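Local coordinates for toxin protein (Yersinia entomophaga, PDB 6AQK) that is the C-terminal toxin domain of RHS2 and probably acts as an ADP-ribosyltransferase, transferring ADP-ribose from NAD+ to a target, at residues S31-A36 and D52-K57. Numbering follows the deposited sequence.
Sequences SSFTIA and DNFISK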
ATOM      1  N   SER A  31      -6.277  -6.390  -6.038  1.00 33.00           N
ATOM      2  CA  SER A  31      -5.666  -6.609  -4.747  1.00 33.70           C
ATOM      3  C   SER A  31      -5.308  -8.103  -4.542  1.00 34.21           C
ATOM      4  O   SER A  31      -4.193  -8.441  -4.173  1.00 30.89           O
ATOM      5  CB  SER A  31      -6.589  -6.146  -3.627  1.00 38.76           C
ATOM      6  OG  SER A  31      -5.864  -6.256  -2.415  1.00 46.46           O
ATOM      7  N   SER A  32      -6.256  -8.990  -4.822  1.00 31.75           N
ATOM      8  CA  SER A  32      -6.025 -10.392  -4.668  1.00 32.43           C
ATOM      9  C   SER A  32      -4.959 -10.968  -5.633  1.00 33.89           C
ATOM     10  O   SER A  32      -4.192 -11.909  -5.263  1.00 32.34           O
ATOM     11  CB  SER A  32      -7.380 -11.138  -4.709  1.00 33.88           C
ATOM     12  OG  SER A  32      -7.967 -11.090  -5.991  1.00 37.29           O
ATOM     13  N   PHE A  33      -4.870 -10.406  -6.839  1.00 30.04           N
ATOM     14  CA  PHE A  33      -3.859 -10.768  -7.798  1.00 28.15           C
ATOM     15  C   PHE A  33      -2.436 -10.399  -7.207  1.00 32.49           C
ATOM     16  O   PHE A  33      -1.503 -11.234  -7.261  1.00 31.05           O
ATOM     17  CB  PHE A  33      -4.063 -10.006  -9.078  1.00 30.03           C
ATOM     18  CG  PHE A  33      -3.178 -10.419 -10.245  1.00 30.13           C
ATOM     19  CD1 PHE A  33      -1.867  -9.897 -10.419  1.00 31.12           C
ATOM     20  CD2 PHE A  33      -3.686 -11.207 -11.250  1.00 31.36           C
ATOM     21  CE1 PHE A  33      -1.082 -10.278 -11.501  1.00 31.33           C
ATOM     22  CE2 PHE A  33      -2.917 -11.556 -12.339  1.00 30.68           C
ATOM     23  CZ  PHE A  33      -1.603 -11.096 -12.463  1.00 31.90           C
ATOM     24  N   THR A  34      -2.283  -9.216  -6.639  1.00 28.76           N
ATOM     25  CA  THR A  34      -0.969  -8.814  -6.188  1.00 31.28           C
ATOM     26  C   THR A  34      -0.625  -9.560  -4.901  1.00 34.53           C
ATOM     27  O   THR A  34       0.571  -9.845  -4.658  1.00 35.89           O
ATOM     28  CB  THR A  34      -0.767  -7.285  -6.093  1.00 29.42           C
ATOM     29  OG1 THR A  34      -1.674  -6.674  -5.150  1.00 31.92           O
ATOM     30  CG2 THR A  34      -0.916  -6.627  -7.468  1.00 33.70           C
ATOM     31  N   ILE A  35      -1.635  -9.883  -4.108  1.00 33.92           N
ATOM     32  CA  ILE A  35      -1.418 -10.774  -2.978  1.00 34.11           C
ATOM     33  C   ILE A  35      -0.922 -12.120  -3.470  1.00 34.75           C
ATOM     34  O   ILE A  35       0.058 -12.673  -2.904  1.00 35.72           O
ATOM     35  CB  ILE A  35      -2.625 -10.865  -2.099  1.00 33.83           C
ATOM     36  CG1 ILE A  35      -2.811  -9.494  -1.378  1.00 31.08           C
ATOM     37  CG2 ILE A  35      -2.486 -11.994  -1.098  1.00 38.69           C
ATOM     38  CD1 ILE A  35      -4.106  -9.403  -0.643  1.00 38.42           C
ATOM     39  N   ALA A  36      -1.559 -12.660  -4.496  1.00 30.99           N
ATOM     40  CA  ALA A  36      -1.055 -13.955  -5.046  1.00 30.27           C
ATOM     41  C   ALA A  36       0.357 -13.897  -5.491  1.00 31.34           C
ATOM     42  O   ALA A  36       1.108 -14.849  -5.220  1.00 38.13           O
ATOM     43  CB  ALA A  36      -1.910 -14.467  -6.133  1.00 32.60           C
ATOM     44  N   ASP A  52      -1.532 -21.998 -13.940  1.00 53.60           N
ATOM     45  CA  ASP A  52      -2.623 -22.763 -13.328  1.00 48.95           C
ATOM     46  C   ASP A  52      -2.550 -22.684 -11.847  1.00 44.64           C
ATOM     47  O   ASP A  52      -3.562 -22.574 -11.151  1.00 45.62           O
ATOM     48  CB  ASP A  52      -2.516 -24.232 -13.727  1.00 61.30           C
ATOM     49  CG  ASP A  52      -2.155 -24.399 -15.168  1.00 72.92           C
ATOM     50  OD1 ASP A  52      -3.052 -24.172 -16.012  1.00 75.86           O
ATOM     51  OD2 ASP A  52      -0.964 -24.691 -15.450  1.00 85.41           O
ATOM     52  N   ASN A  53      -1.331 -22.799 -11.335  1.00 46.34           N
ATOM     53  CA  ASN A  53      -1.150 -22.664  -9.922  1.00 46.54           C
ATOM     54  C   ASN A  53      -1.452 -21.216  -9.471  1.00 36.97           C
ATOM     55  O   ASN A  53      -1.979 -21.032  -8.385  1.00 40.66           O
ATOM     56  CB  ASN A  53       0.267 -23.063  -9.439  1.00 42.56           C
ATOM     57  CG  ASN A  53       0.288 -23.245  -7.948  1.00 46.93           C
ATOM     58  OD1 ASN A  53      -0.630 -23.865  -7.410  1.00 50.59           O
ATOM     59  ND2 ASN A  53       1.263 -22.611  -7.242  1.00 45.22           N
ATOM     60  N   PHE A  54      -1.033 -20.234 -10.268  1.00 43.09           N
ATOM     61  CA  PHE A  54      -1.287 -18.843  -9.907  1.00 39.99           C
ATOM     62  C   PHE A  54      -2.795 -18.606  -9.786  1.00 39.22           C
ATOM     63  O   PHE A  54      -3.334 -18.066  -8.779  1.00 35.85           O
ATOM     64  CB  PHE A  54      -0.637 -17.892 -10.908  1.00 40.55           C
ATOM     65  CG  PHE A  54      -0.846 -16.455 -10.547  1.00 37.03           C
ATOM     66  CD1 PHE A  54       0.014 -15.826  -9.662  1.00 37.27           C
ATOM     67  CD2 PHE A  54      -1.969 -15.781 -10.986  1.00 39.87           C
ATOM     68  CE1 PHE A  54      -0.230 -14.517  -9.285  1.00 39.91           C
ATOM     69  CE2 PHE A  54      -2.238 -14.474 -10.565  1.00 36.60           C
ATOM     70  CZ  PHE A  54      -1.361 -13.862  -9.745  1.00 34.06           C
ATOM     71  N   ILE A  55      -3.508 -19.023 -10.817  1.00 36.15           N
ATOM     72  CA  ILE A  55      -4.939 -18.810 -10.864  1.00 42.55           C
ATOM     73  C   ILE A  55      -5.618 -19.430  -9.685  1.00 42.41           C
ATOM     74  O   ILE A  55      -6.483 -18.798  -9.045  1.00 39.67           O
ATOM     75  CB  ILE A  55      -5.522 -19.256 -12.228  1.00 43.93           C
ATOM     76  CG1 ILE A  55      -5.087 -18.256 -13.302  1.00 47.08           C
ATOM     77  CG2 ILE A  55      -7.039 -19.302 -12.179  1.00 46.18           C
ATOM     78  CD1 ILE A  55      -5.111 -18.779 -14.739  1.00 52.61           C
ATOM     79  N   SER A  56      -5.202 -20.649  -9.344  1.00 43.43           N
ATOM     80  CA  SER A  56      -5.770 -21.354  -8.219  1.00 47.26           C
ATOM     81  C   SER A  56      -5.633 -20.611  -6.847  1.00 42.59           C
ATOM     82  O   SER A  56      -6.603 -20.403  -6.077  1.00 39.92           O
ATOM     83  CB  SER A  56      -5.164 -22.755  -8.169  1.00 51.31           C
ATOM     84  OG  SER A  56      -5.691 -23.401  -7.034  1.00 61.57           O
ATOM     85  N   LYS A  57      -4.426 -20.124  -6.603  1.00 40.91           N
ATOM     86  CA  LYS A  57      -4.150 -19.323  -5.431  1.00 38.51           C
ATOM     87  C   LYS A  57      -4.920 -18.008  -5.460  1.00 38.01           C
ATOM     88  O   LYS A  57      -5.512 -17.598  -4.472  1.00 40.11           O
ATOM     89  CB  LYS A  57      -2.633 -19.001  -5.399  1.00 41.23           C
ATOM     90  CG  LYS A  57      -2.158 -18.285  -4.130  1.00 45.36           C
ATOM     91  CD  LYS A  57      -2.610 -19.031  -2.870  1.00 49.89           C
ATOM     92  CE  LYS A  57      -1.472 -19.196  -1.894  1.00 60.04           C
ATOM     93  NZ  LYS A  57      -1.883 -20.180  -0.862  1.00 61.44           N
TER
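The Phe54 ring drives its edge against one face of Phe33: CZ of Phe54 sits over the centre of the Phe33 ring, 3.6 Å above its plane, and CG of Phe33 lies at the Phe54 edge. The planes meet at 61° with centroids 4.8 Å apart, an edge-to-face pair in which C-H groups of Phe54 probably address the pi cloud of Phe33. Each ring is carried there by an extended first torsion, CG anti to the backbone N, with chi1 -178° in Phe54. Ala36, one helical turn beyond Phe33, points its CB toward helix 51-63 and meets the Phe54 ring obliquely, CB lying 3.6 Å from CE1 of Phe54. The short segments run at 126° with axes 9.7 Å apart. Helices 27-39 and 51-63 belong to an N-terminal helical region that precedes the strands of the main sheet. Helix 74-90 extends the apolar cluster, placing Val80 and Leu84 against Phe33 and Phe77 against Phe54, while Trp58 makes a second edge-to-face pair with Phe33. At the margin, CG of Lys57 lies 4.3 Å from CB of Ala36, and NZ of Lys57 makes a long, weak ion pair with Glu60.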